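Local coordinates for protein glycerol dehydrogenase (Bacillus coagulans, PDB 6CSJ) that probably oxidises glycerol and related polyols with NAD+, here as a double mutant that has acquired D-lactate dehydrogenase activity, at residues A[6-10]-A[146-150]; A[11-17]-A[149-155]; A[202-206]-A[239-244]; A[73-77]-A[102-107]. The protein carries 2 engineered substitutions. All coordinates share one frame; numbering follows the deposited sequence.

Contact 1 (A[6-10]-A[146-150])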
loop_
_atom_site.group_PDB
_atom_site.type_symbol
_atom_site.label_atom_id
_atom_site.label_comp_id
_atom_site.label_asym_id
_atom_site.label_seq_id
_atom_site.Cartn_x
_atom_site.Cartn_y
_atom_site.Cartn_z
ATOM N N THR A 6 -3.525 -14.474 -6.113
ATOM C CA THR A 6 -3.449 -14.725 -4.685
ATOM C C THR A 6 -4.286 -13.697 -3.937
ATOM O O THR A 6 -4.532 -12.601 -4.439
ATOM C CB THR A 6 -2.007 -14.657 -4.166
ATOM O OG1 THR A 6 -1.548 -13.307 -4.222
ATOM C CG2 THR A 6 -1.094 -15.539 -4.985
ATOM N N SER A 7 -4.695 -14.060 -2.722
ATOM C CA SER A 7 -5.594 -13.227 -1.935
ATOM C C SER A 7 -5.498 -13.556 -0.449
ATOM O O SER A 7 -5.150 -14.688 -0.074
ATOM C CB SER A 7 -7.037 -13.461 -2.423
ATOM O OG SER A 7 -8.008 -12.780 -1.647
ATOM N N PRO A 8 -5.828 -12.570 0.411
ATOM C CA PRO A 8 -6.215 -12.932 1.772
ATOM C C PRO A 8 -7.377 -13.900 1.732
ATOM O O PRO A 8 -8.142 -13.898 0.777
ATOM C CB PRO A 8 -6.661 -11.604 2.392
ATOM C CG PRO A 8 -6.043 -10.550 1.547
ATOM C CD PRO A 8 -5.912 -11.119 0.173
ATOM N N SER A 9 -7.487 -14.751 2.740
ATOM C CA SER A 9 -8.580 -15.713 2.799
ATOM C C SER A 9 -9.921 -14.996 3.001
ATOM O O SER A 9 -10.939 -15.439 2.477
ATOM C CB SER A 9 -8.351 -16.749 3.890
ATOM O OG SER A 9 -9.329 -17.772 3.774
ATOM N N LYS A 10 -9.904 -13.899 3.757
ATOM C CA LYS A 10 -11.072 -13.046 3.937
ATOM C C LYS A 10 -10.645 -11.585 3.996
ATOM O O LYS A 10 -9.639 -11.258 4.633
ATOM C CB LYS A 10 -11.827 -13.390 5.225
ATOM C CG LYS A 10 -12.222 -14.850 5.386
ATOM C CD LYS A 10 -13.278 -15.012 6.466
ATOM C CE LYS A 10 -13.428 -16.460 6.912
ATOM N NZ LYS A 10 -13.760 -17.435 5.841
ATOM N N ASN A 146 -0.597 -14.877 1.678
ATOM C CA ASN A 146 -1.177 -13.598 2.050
ATOM C C ASN A 146 -1.806 -13.743 3.428
ATOM O O ASN A 146 -2.263 -14.825 3.771
ATOM C CB ASN A 146 -2.250 -13.162 1.054
ATOM C CG ASN A 146 -1.702 -12.878 -0.334
ATOM O OD1 ASN A 146 -1.400 -13.797 -1.084
ATOM N ND2 ASN A 146 -1.598 -11.606 -0.684
ATOM N N PRO A 147 -1.846 -12.659 4.223
ATOM C CA PRO A 147 -2.437 -12.745 5.561
ATOM C C PRO A 147 -3.822 -13.368 5.524
ATOM O O PRO A 147 -4.579 -13.125 4.576
ATOM C CB PRO A 147 -2.534 -11.280 6.011
ATOM C CG PRO A 147 -2.275 -10.451 4.779
ATOM C CD PRO A 147 -1.389 -11.287 3.916
ATOM N N THR A 148 -4.146 -14.170 6.540
ATOM C CA THR A 148 -5.394 -14.925 6.557
ATOM C C THR A 148 -6.621 -13.996 6.446
ATOM O O THR A 148 -7.439 -14.189 5.558
ATOM C CB THR A 148 -5.495 -15.822 7.817
ATOM O OG1 THR A 148 -4.195 -16.332 8.162
ATOM C CG2 THR A 148 -6.453 -17.001 7.585
ATOM N N PHE A 149 -6.732 -13.002 7.333
ATOM C CA PHE A 149 -7.807 -12.005 7.290
ATOM C C PHE A 149 -7.201 -10.608 7.213
ATOM O O PHE A 149 -6.206 -10.323 7.878
ATOM C CB PHE A 149 -8.711 -11.981 8.545
ATOM C CG PHE A 149 -9.469 -13.256 8.854
ATOM C CD1 PHE A 149 -9.571 -14.329 7.966
ATOM C CD2 PHE A 149 -10.156 -13.346 10.071
ATOM C CE1 PHE A 149 -10.282 -15.478 8.311
ATOM C CE2 PHE A 149 -10.875 -14.488 10.411
ATOM C CZ PHE A 149 -10.936 -15.554 9.529
ATOM N N VAL A 150 -7.840 -9.746 6.425
ATOM C CA VAL A 150 -7.625 -8.313 6.475
ATOM C C VAL A 150 -8.940 -7.686 6.957
ATOM O O VAL A 150 -9.996 -7.979 6.393
ATOM C CB VAL A 150 -7.239 -7.752 5.094
ATOM C CG1 VAL A 150 -7.004 -6.247 5.167
ATOM C CG2 VAL A 150 -6.009 -8.482 4.570
#
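Lys10 and Phe149 lie side by side and point the same way: the lysine methylenes from CB to CE run along the CD1-CE1-CZ flank of the ring, closest where CD lies 3.5 Å from Phe149 CE1, an oblique approach. In both residues CG stands anti to the carbonyl carbon, with chi1 -54° for Lys10 and -61° for Phe149, and this common rotation keeps chain and ring abreast. With an alanine at Lys10 the methylenes beside the ring are gone, and the phenyl group would probably be freer to shift on this side. The backbone beneath is a parallel bridge. Lys10 N donates to Thr148 O at 3.1 Å, and Val150 N donates to Lys10 O at 3.0 Å with an N-H...O angle of 165°. Ser9 N also reaches Thr148 O, but that second bond is weak. This is where the edge strand 10-14 joins strand 149-153 in the six-stranded parallel sheet of the N-terminal, Rossmann-like domain of the iron-containing alcohol dehydrogenase family. On the approach to the strand, Pro8 CG packs 3.7 Å from Val150 CG2, while Asn146 CB lies 3.5 Å from Ser7 O. The Asn146 side chain crosses that of Thr6 at about a right angle, and its ND2 is held outside the pair by Thr124 O and Glu246 OE1. Farther out, Ser7 OG donates to Pro8 O at 2.7 Å in the carbonyl plane and also bonds Tyr239 OH, while Tyr24 and Leu28 of helix 21-28 pack against the Phe149 ring.

Contact 2 (A[11-17]-A[149-155])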
loop_
_atom_site.group_PDB
_atom_site.type_symbol
_atom_site.label_atom_id
_atom_site.label_comp_id
_atom_site.label_asym_id
_atom_site.label_seq_id
_atom_site.Cartn_x
_atom_site.Cartn_y
_atom_site.Cartn_z
ATOM N N PHE A 11 -11.405 -10.721 3.319
ATOM C CA PHE A 11 -11.247 -9.277 3.446
ATOM C C PHE A 11 -12.581 -8.739 3.963
ATOM O O PHE A 11 -13.622 -8.954 3.339
ATOM C CB PHE A 11 -10.819 -8.624 2.120
ATOM C CG PHE A 11 -10.946 -7.129 2.115
ATOM C CD1 PHE A 11 -12.119 -6.541 1.693
ATOM C CD2 PHE A 11 -9.906 -6.304 2.545
ATOM C CE1 PHE A 11 -12.278 -5.156 1.715
ATOM C CE2 PHE A 11 -10.033 -4.932 2.532
ATOM C CZ PHE A 11 -11.223 -4.352 2.125
ATOM N N ILE A 12 -12.524 -8.039 5.098
ATOM C CA ILE A 12 -13.701 -7.697 5.906
ATOM C C ILE A 12 -13.694 -6.194 6.164
ATOM O O ILE A 12 -12.701 -5.657 6.668
ATOM C CB ILE A 12 -13.636 -8.455 7.247
ATOM C CG1 ILE A 12 -13.770 -9.964 7.019
ATOM C CG2 ILE A 12 -14.699 -7.970 8.238
ATOM C CD1 ILE A 12 -13.002 -10.776 8.033
ATOM N N GLN A 13 -14.789 -5.516 5.830
ATOM C CA GLN A 13 -14.833 -4.057 5.911
ATOM C C GLN A 13 -16.175 -3.556 6.432
ATOM O O GLN A 13 -17.231 -4.038 6.021
ATOM C CB GLN A 13 -14.545 -3.451 4.531
ATOM C CG GLN A 13 -14.555 -1.926 4.493
ATOM C CD GLN A 13 -14.288 -1.364 3.116
ATOM O OE1 GLN A 13 -13.475 -1.893 2.367
ATOM N NE2 GLN A 13 -14.969 -0.280 2.779
ATOM N N GLY A 14 -16.116 -2.558 7.304
ATOM C CA GLY A 14 -17.303 -1.963 7.888
ATOM C C GLY A 14 -16.959 -1.062 9.063
ATOM O O GLY A 14 -15.845 -1.125 9.588
ATOM N N PRO A 15 -17.909 -0.205 9.479
ATOM C CA PRO A 15 -17.647 0.649 10.643
ATOM C C PRO A 15 -17.667 -0.153 11.948
ATOM O O PRO A 15 -18.500 -1.069 12.102
ATOM C CB PRO A 15 -18.776 1.692 10.594
ATOM C CG PRO A 15 -19.865 1.060 9.816
ATOM C CD PRO A 15 -19.292 -0.065 8.983
ATOM N N ASP A 16 -16.717 0.147 12.841
ATOM C CA ASP A 16 -16.636 -0.468 14.176
ATOM C C ASP A 16 -16.361 -1.995 14.158
ATOM O O ASP A 16 -16.738 -2.718 15.084
ATOM C CB ASP A 16 -17.914 -0.119 14.971
ATOM C CG ASP A 16 -17.684 0.002 16.479
ATOM O OD1 ASP A 16 -16.526 0.015 16.971
ATOM O OD2 ASP A 16 -18.706 0.090 17.185
ATOM N N GLU A 17 -15.686 -2.460 13.111
ATOM C CA GLU A 17 -15.265 -3.870 12.963
ATOM C C GLU A 17 -14.349 -4.397 14.086
ATOM O O GLU A 17 -14.414 -5.586 14.428
ATOM C CB GLU A 17 -14.563 -4.065 11.606
ATOM C CG GLU A 17 -15.162 -5.025 10.586
ATOM C CD GLU A 17 -16.622 -5.345 10.744
ATOM O OE1 GLU A 17 -16.920 -6.376 11.391
ATOM O OE2 GLU A 17 -17.469 -4.611 10.199
ATOM N N PHE A 149 -6.732 -13.002 7.333
ATOM C CA PHE A 149 -7.807 -12.005 7.290
ATOM C C PHE A 149 -7.201 -10.608 7.213
ATOM O O PHE A 149 -6.206 -10.323 7.878
ATOM C CB PHE A 149 -8.711 -11.981 8.545
ATOM C CG PHE A 149 -9.469 -13.256 8.854
ATOM C CD1 PHE A 149 -9.571 -14.329 7.966
ATOM C CD2 PHE A 149 -10.156 -13.346 10.071
ATOM C CE1 PHE A 149 -10.282 -15.478 8.311
ATOM C CE2 PHE A 149 -10.875 -14.488 10.411
ATOM C CZ PHE A 149 -10.936 -15.554 9.529
ATOM N N VAL A 150 -7.840 -9.746 6.425
ATOM C CA VAL A 150 -7.625 -8.313 6.475
ATOM C C VAL A 150 -8.940 -7.686 6.957
ATOM O O VAL A 150 -9.996 -7.979 6.393
ATOM C CB VAL A 150 -7.239 -7.752 5.094
ATOM C CG1 VAL A 150 -7.004 -6.247 5.167
ATOM C CG2 VAL A 150 -6.009 -8.482 4.570
ATOM N N ILE A 151 -8.867 -6.841 7.991
ATOM C CA ILE A 151 -10.045 -6.212 8.592
ATOM C C ILE A 151 -9.926 -4.689 8.552
ATOM O O ILE A 151 -8.984 -4.139 9.112
ATOM C CB ILE A 151 -10.261 -6.686 10.050
ATOM C CG1 ILE A 151 -10.598 -8.187 10.054
ATOM C CG2 ILE A 151 -11.386 -5.884 10.727
ATOM C CD1 ILE A 151 -10.750 -8.795 11.426
ATOM N N MET A 152 -10.896 -4.024 7.912
ATOM C CA MET A 152 -10.899 -2.567 7.761
ATOM C C MET A 152 -12.033 -1.950 8.597
ATOM O O MET A 152 -13.212 -2.019 8.224
ATOM C CB MET A 152 -11.063 -2.169 6.281
ATOM C CG MET A 152 -10.091 -2.816 5.308
ATOM S SD MET A 152 -8.343 -2.611 5.708
ATOM C CE MET A 152 -8.041 -0.908 5.234
ATOM N N ASP A 153 -11.666 -1.364 9.736
ATOM C CA ASP A 153 -12.608 -0.634 10.582
ATOM C C ASP A 153 -12.674 0.780 10.040
ATOM O O ASP A 153 -11.799 1.606 10.317
ATOM C CB ASP A 153 -12.154 -0.644 12.047
ATOM C CG ASP A 153 -13.237 -0.157 13.015
ATOM O OD1 ASP A 153 -13.943 0.833 12.716
ATOM O OD2 ASP A 153 -13.373 -0.784 14.084
ATOM N N THR A 154 -13.709 1.053 9.252
ATOM C CA THR A 154 -13.801 2.315 8.522
ATOM C C THR A 154 -14.002 3.513 9.445
ATOM O O THR A 154 -13.601 4.624 9.103
ATOM C CB THR A 154 -14.915 2.261 7.469
ATOM O OG1 THR A 154 -16.154 1.929 8.088
ATOM C CG2 THR A 154 -14.587 1.205 6.443
ATOM N N LYS A 155 -14.596 3.282 10.617
ATOM C CA LYS A 155 -14.764 4.326 11.622
ATOM C C LYS A 155 -13.418 4.743 12.195
ATOM O O LYS A 155 -13.127 5.926 12.292
ATOM C CB LYS A 155 -15.686 3.844 12.750
ATOM C CG LYS A 155 -16.122 4.931 13.718
ATOM C CD LYS A 155 -16.623 4.342 15.039
ATOM C CE LYS A 155 -17.307 5.399 15.880
ATOM N NZ LYS A 155 -18.236 4.785 16.867
#
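Phe11 and Met152 make the close apolar touch: Phe11 CE2 lies 3.5 Å from Met152 CG, the two side chains crossing at a slant. Met152 then bends at chi2 (-54°) and chi3, leaving SD 5.5 Å from the ring centroid, a Met-aromatic contact of oblique geometry. On the other face of the sheet Ile12 and Ile151 run abreast, CD1 of Ile12 being 4.1 Å from CG1 of Ile151. Between these faces the backbones are tightly laddered, with Met152 N to Ile12 O the shortest rung at 2.7 Å and 168°. Strands 10-14 and 149-153 are thus parallel neighbours, the axes of segments 11-14 and 149-153 lying 9° apart, at the edge of the Rossmann-like sheet. Beyond Gly14 the strands give way to a type II turn, Gly14 to Glu17, that wraps the start of helix 154-158. Asp153, the N-cap of that helix, takes Asp16 N on OD1 at 2.9 Å from above its carboxylate plane; OD1 also receives Val156 N and, weakly, Lys155 N, while OD2 receives Leu18 N. With an alanine at Asp153 the carboxylate is gone, and the turn would probably be less firmly tied to the helix start. The outer side of the turn is looser: exposed Pro15 rests its CB 3.6 Å from Thr154 OG1, itself bonded to Glu231, and exposed Lys155 sets its CB 3.8 Å from Asp16 N.

Contact 3 (A[202-206]-A[239-244])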
loop_
_atom_site.group_PDB
_atom_site.type_symbol
_atom_site.label_atom_id
_atom_site.label_comp_id
_atom_site.label_asym_id
_atom_site.label_seq_id
_atom_site.Cartn_x
_atom_site.Cartn_y
_atom_site.Cartn_z
ATOM N N LEU A 202 -9.983 -6.369 -11.546
ATOM C CA LEU A 202 -9.934 -5.696 -10.240
ATOM C C LEU A 202 -9.051 -4.435 -10.269
ATOM O O LEU A 202 -9.388 -3.425 -9.649
ATOM C CB LEU A 202 -9.481 -6.661 -9.135
ATOM C CG LEU A 202 -10.464 -7.800 -8.822
ATOM C CD1 LEU A 202 -9.894 -8.759 -7.798
ATOM C CD2 LEU A 202 -11.809 -7.294 -8.318
ATOM N N ALA A 203 -7.940 -4.495 -11.000
ATOM C CA ALA A 203 -7.083 -3.328 -11.212
ATOM C C ALA A 203 -7.815 -2.196 -11.957
ATOM O O ALA A 203 -7.692 -1.023 -11.605
ATOM C CB ALA A 203 -5.833 -3.737 -11.973
ATOM N N LYS A 204 -8.571 -2.568 -12.984
ATOM C CA LYS A 204 -9.370 -1.615 -13.775
ATOM C C LYS A 204 -10.472 -0.978 -12.904
ATOM O O LYS A 204 -10.647 0.248 -12.898
ATOM C CB LYS A 204 -9.932 -2.328 -15.032
ATOM C CG LYS A 204 -10.894 -1.567 -15.941
ATOM C CD LYS A 204 -10.318 -0.282 -16.492
ATOM C CE LYS A 204 -11.319 0.480 -17.351
ATOM N NZ LYS A 204 -10.913 1.916 -17.435
ATOM N N LEU A 205 -11.190 -1.805 -12.145
ATOM C CA LEU A 205 -12.192 -1.289 -11.206
ATOM C C LEU A 205 -11.562 -0.354 -10.169
ATOM O O LEU A 205 -12.175 0.637 -9.783
ATOM C CB LEU A 205 -12.930 -2.426 -10.510
ATOM C CG LEU A 205 -14.038 -2.029 -9.525
ATOM C CD1 LEU A 205 -15.220 -1.360 -10.224
ATOM C CD2 LEU A 205 -14.479 -3.262 -8.750
ATOM N N CYS A 206 -10.345 -0.675 -9.732
ATOM C CA CYS A 206 -9.611 0.174 -8.804
ATOM C C CYS A 206 -9.472 1.585 -9.369
ATOM O O CYS A 206 -9.890 2.541 -8.724
ATOM C CB CYS A 206 -8.231 -0.423 -8.469
ATOM S SG CYS A 206 -7.244 0.598 -7.341
ATOM N N TYR A 239 -8.185 -3.652 -1.027
ATOM C CA TYR A 239 -8.372 -4.940 -1.686
ATOM C C TYR A 239 -8.090 -4.849 -3.185
ATOM O O TYR A 239 -7.223 -5.551 -3.686
ATOM C CB TYR A 239 -9.766 -5.509 -1.449
ATOM C CG TYR A 239 -9.884 -6.957 -1.875
ATOM C CD1 TYR A 239 -9.414 -7.968 -1.048
ATOM C CD2 TYR A 239 -10.439 -7.325 -3.097
ATOM C CE1 TYR A 239 -9.468 -9.300 -1.413
ATOM C CE2 TYR A 239 -10.522 -8.680 -3.462
ATOM C CZ TYR A 239 -10.024 -9.655 -2.606
ATOM O OH TYR A 239 -10.068 -10.993 -2.918
ATOM N N LEU A 240 -8.809 -3.970 -3.878
ATOM C CA LEU A 240 -8.728 -3.881 -5.340
ATOM C C LEU A 240 -7.302 -3.580 -5.805
ATOM O O LEU A 240 -6.778 -4.263 -6.695
ATOM C CB LEU A 240 -9.661 -2.798 -5.890
ATOM C CG LEU A 240 -11.152 -2.837 -5.564
ATOM C CD1 LEU A 240 -11.888 -1.723 -6.304
ATOM C CD2 LEU A 240 -11.738 -4.203 -5.894
ATOM N N SER A 241 -6.697 -2.555 -5.205
ATOM C CA SER A 241 -5.322 -2.173 -5.510
ATOM C C SER A 241 -4.304 -3.227 -5.036
ATOM O O SER A 241 -3.282 -3.432 -5.689
ATOM C CB SER A 241 -4.990 -0.828 -4.860
ATOM O OG SER A 241 -3.662 -0.436 -5.146
ATOM N N GLY A 242 -4.576 -3.861 -3.891
ATOM C CA GLY A 242 -3.724 -4.915 -3.355
ATOM C C GLY A 242 -3.642 -6.148 -4.235
ATOM O O GLY A 242 -2.542 -6.592 -4.583
ATOM N N ILE A 243 -4.797 -6.692 -4.610
ATOM C CA ILE A 243 -4.843 -7.850 -5.521
ATOM C C ILE A 243 -4.381 -7.418 -6.922
ATOM O O ILE A 243 -3.636 -8.141 -7.594
ATOM C CB ILE A 243 -6.253 -8.504 -5.608
ATOM C CG1 ILE A 243 -6.809 -8.861 -4.214
ATOM C CG2 ILE A 243 -6.222 -9.746 -6.496
ATOM C CD1 ILE A 243 -5.831 -9.542 -3.277
ATOM N N GLY A 244 -4.814 -6.231 -7.344
ATOM C CA GLY A 244 -4.460 -5.691 -8.646
ATOM C C GLY A 244 -2.967 -5.554 -8.867
ATOM O O GLY A 244 -2.476 -5.903 -9.936
#
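Two helices of the all-helical C-terminal part characteristic of iron-containing alcohol dehydrogenases, 197-221 and 228-248, pack together here. No hydrogen bond joins segments 202-206 and 239-244, and the axes of these segments approach to 8.1 Å at a crossing angle of -138°, a spacing explained by small residues at the narrowest point: the CA atoms of Ala203 and Gly244 are 4.4 Å apart, and a side chain at Gly244 would press on Ala203 CA. Leu240 makes much of the apolar contact. Its CB rests 3.8 Å from Cys206 CB, its CD2 meets CD2 of Leu202 at 3.9 Å with the two side chains nearly perpendicular, and its CD1 reaches CD2 of Leu205. Leu202 uses its second methyl as well, setting CD1 4.0 Å from CG2 of Ile243, alongside it. With SG anti to the backbone N (chi1 179°), Cys206 lays its sulfur 3.6 Å from Ser241 CB. The hydroxyl of Ser241 turns elsewhere, bonding Thr175 and Asn121. Helix 162-173 touches Cys206 and Ser241 through Ala172, helix 175-185 borders Ala203, and on the sheet side Tyr239 meets the Phe11 ring of strand 10-14.

Contact 4 (A[73-77]-A[102-107])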
loop_
_atom_site.group_PDB
_atom_site.type_symbol
_atom_site.label_atom_id
_atom_site.label_comp_id
_atom_site.label_asym_id
_atom_site.label_seq_id
_atom_site.Cartn_x
_atom_site.Cartn_y
_atom_site.Cartn_z
ATOM N N ILE A 73 10.777 -8.763 15.921
ATOM C CA ILE A 73 10.021 -9.943 15.472
ATOM C C ILE A 73 10.318 -11.172 16.338
ATOM O O ILE A 73 9.393 -11.900 16.714
ATOM C CB ILE A 73 10.274 -10.260 13.971
ATOM C CG1 ILE A 73 9.653 -9.172 13.086
ATOM C CG2 ILE A 73 9.699 -11.628 13.567
ATOM C CD1 ILE A 73 10.252 -9.088 11.692
ATOM N N GLU A 74 11.598 -11.404 16.650
ATOM C CA GLU A 74 11.984 -12.529 17.506
ATOM C C GLU A 74 11.413 -12.387 18.928
ATOM O O GLU A 74 10.891 -13.361 19.478
ATOM C CB GLU A 74 13.514 -12.701 17.568
ATOM C CG GLU A 74 13.981 -14.026 18.208
ATOM C CD GLU A 74 15.382 -13.942 18.860
ATOM O OE1 GLU A 74 16.251 -13.345 18.203
ATOM O OE2 GLU A 74 15.600 -14.441 20.004
ATOM N N ARG A 75 11.513 -11.188 19.506
ATOM C CA ARG A 75 10.963 -10.902 20.842
ATOM C C ARG A 75 9.469 -11.247 20.914
ATOM O O ARG A 75 9.023 -11.938 21.838
ATOM C CB ARG A 75 11.204 -9.429 21.210
ATOM C CG ARG A 75 10.802 -9.028 22.629
ATOM C CD ARG A 75 11.050 -7.541 22.887
ATOM N NE ARG A 75 10.019 -6.672 22.286
ATOM C CZ ARG A 75 8.790 -6.469 22.782
ATOM N NH1 ARG A 75 8.385 -7.072 23.904
ATOM N NH2 ARG A 75 7.941 -5.664 22.146
ATOM N N LEU A 76 8.712 -10.788 19.917
ATOM C CA LEU A 76 7.261 -11.016 19.861
ATOM C C LEU A 76 6.888 -12.470 19.561
ATOM O O LEU A 76 5.902 -12.970 20.109
ATOM C CB LEU A 76 6.602 -10.071 18.848
ATOM C CG LEU A 76 6.690 -8.583 19.203
ATOM C CD1 LEU A 76 6.385 -7.719 18.001
ATOM C CD2 LEU A 76 5.769 -8.227 20.359
ATOM N N CYS A 77 7.660 -13.142 18.703
ATOM C CA CYS A 77 7.501 -14.598 18.494
ATOM C C CYS A 77 7.632 -15.391 19.802
ATOM O O CYS A 77 6.834 -16.301 20.054
ATOM C CB CYS A 77 8.534 -15.144 17.504
ATOM S SG CYS A 77 8.220 -14.736 15.778
ATOM N N ALA A 102 5.084 -11.407 9.734
ATOM C CA ALA A 102 6.346 -12.095 10.046
ATOM C C ALA A 102 6.204 -13.059 11.237
ATOM O O ALA A 102 6.629 -14.220 11.152
ATOM C CB ALA A 102 7.458 -11.082 10.315
ATOM N N VAL A 103 5.580 -12.586 12.321
ATOM C CA VAL A 103 5.332 -13.427 13.507
ATOM C C VAL A 103 4.483 -14.650 13.158
ATOM O O VAL A 103 4.769 -15.750 13.626
ATOM C CB VAL A 103 4.698 -12.626 14.681
ATOM C CG1 VAL A 103 4.185 -13.538 15.786
ATOM C CG2 VAL A 103 5.711 -11.653 15.267
ATOM N N GLY A 104 3.454 -14.468 12.338
ATOM C CA GLY A 104 2.613 -15.589 11.922
ATOM C C GLY A 104 3.361 -16.596 11.082
ATOM O O GLY A 104 3.142 -17.802 11.207
ATOM N N TYR A 105 4.244 -16.092 10.225
ATOM C CA TYR A 105 5.119 -16.932 9.399
ATOM C C TYR A 105 6.093 -17.760 10.251
ATOM O O TYR A 105 6.125 -18.990 10.130
ATOM C CB TYR A 105 5.883 -16.062 8.385
ATOM C CG TYR A 105 6.961 -16.798 7.624
ATOM C CD1 TYR A 105 6.656 -17.947 6.881
ATOM C CD2 TYR A 105 8.278 -16.342 7.629
ATOM C CE1 TYR A 105 7.643 -18.635 6.196
ATOM C CE2 TYR A 105 9.274 -17.027 6.952
ATOM C CZ TYR A 105 8.955 -18.172 6.241
ATOM O OH TYR A 105 9.933 -18.850 5.561
ATOM N N TYR A 106 6.853 -17.092 11.113
ATOM C CA TYR A 106 7.847 -17.779 11.971
ATOM C C TYR A 106 7.221 -18.772 12.977
ATOM O O TYR A 106 7.703 -19.895 13.089
ATOM C CB TYR A 106 8.785 -16.771 12.681
ATOM C CG TYR A 106 9.739 -16.050 11.729
ATOM C CD1 TYR A 106 10.679 -16.753 10.975
ATOM C CD2 TYR A 106 9.699 -14.665 11.582
ATOM C CE1 TYR A 106 11.543 -16.099 10.098
ATOM C CE2 TYR A 106 10.559 -13.999 10.708
ATOM C CZ TYR A 106 11.473 -14.727 9.965
ATOM O OH TYR A 106 12.323 -14.076 9.105
ATOM N N ASN A 107 6.140 -18.382 13.659
ATOM C CA ASN A 107 5.427 -19.284 14.588
ATOM C C ASN A 107 4.431 -20.218 13.885
ATOM O O ASN A 107 3.808 -21.041 14.554
ATOM C CB ASN A 107 4.689 -18.493 15.687
ATOM C CG ASN A 107 5.622 -17.821 16.672
ATOM O OD1 ASN A 107 6.825 -17.730 16.449
ATOM N ND2 ASN A 107 5.056 -17.322 17.773
#
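Cys77 O accepts a hydrogen bond from Asn107 ND2 at 3.1 Å, the one hydrogen bond between the two segments. It is straight, 167° at the hydrogen, and well directed: the donor lies in the carbonyl plane on a lone pair, and the acceptor lies close to the plane of the Asn107 amide. Holding the amide this way turns its other end onto the cysteine, where Asn107 OD1 sits 3.3 Å from Cys77 CB; this buried oxygen has no polar partner in the model. Cys77 SG swings beside its own backbone N (chi1 -75°) and is thereby brought between the helices, 3.7 Å from Tyr106 CB and 4.0 Å from Val103 CG2. One turn earlier, Ile73 splits its branches: CG2 presses on the tyrosine ring at CD2, 3.6 Å away, the side chains crossing at about a right angle, while CD1 lies 3.7 Å from Ala102 CB. Leu76 adds its CB against Val103 CG2. The Tyr106 ring carries Tyr105 CD2 over the centre of one face, and its hydroxyl bonds Lys70 NZ. The axes of the segments come within 9.5 Å at a crossing angle of -61°. In the fold this joins helices 70-82 and 94-106, successive helices with strand 87-92 between them in the parallel-sheet domain, while strand 127-131 borders the far end through Ile130 on Ile73 and Ser128 on Ala102.

From the N terminus, segment 6-10 and then 11-17 run into and along edge strand 10-14. Both await strand 149-153, more than 130 residues later, so contacts 1 and 2 close the same long excursion and share Phe149 and Val150. Within that excursion contact 4 closes a short strand-helix loop between helices 70-82 and 94-106, its centre about 18 Å from that of contact 1 and with no touch to either sheet contact. Contact 3 follows in series, pairing two helices of the C-terminal part. It meets the sheet edge directly: Ser7 OG lies 3.0 Å from Tyr239 OH, a probable hydrogen bond, and Phe11 CB lies 3.5 Å from Tyr239 CD1, tying the two parts of the fold together.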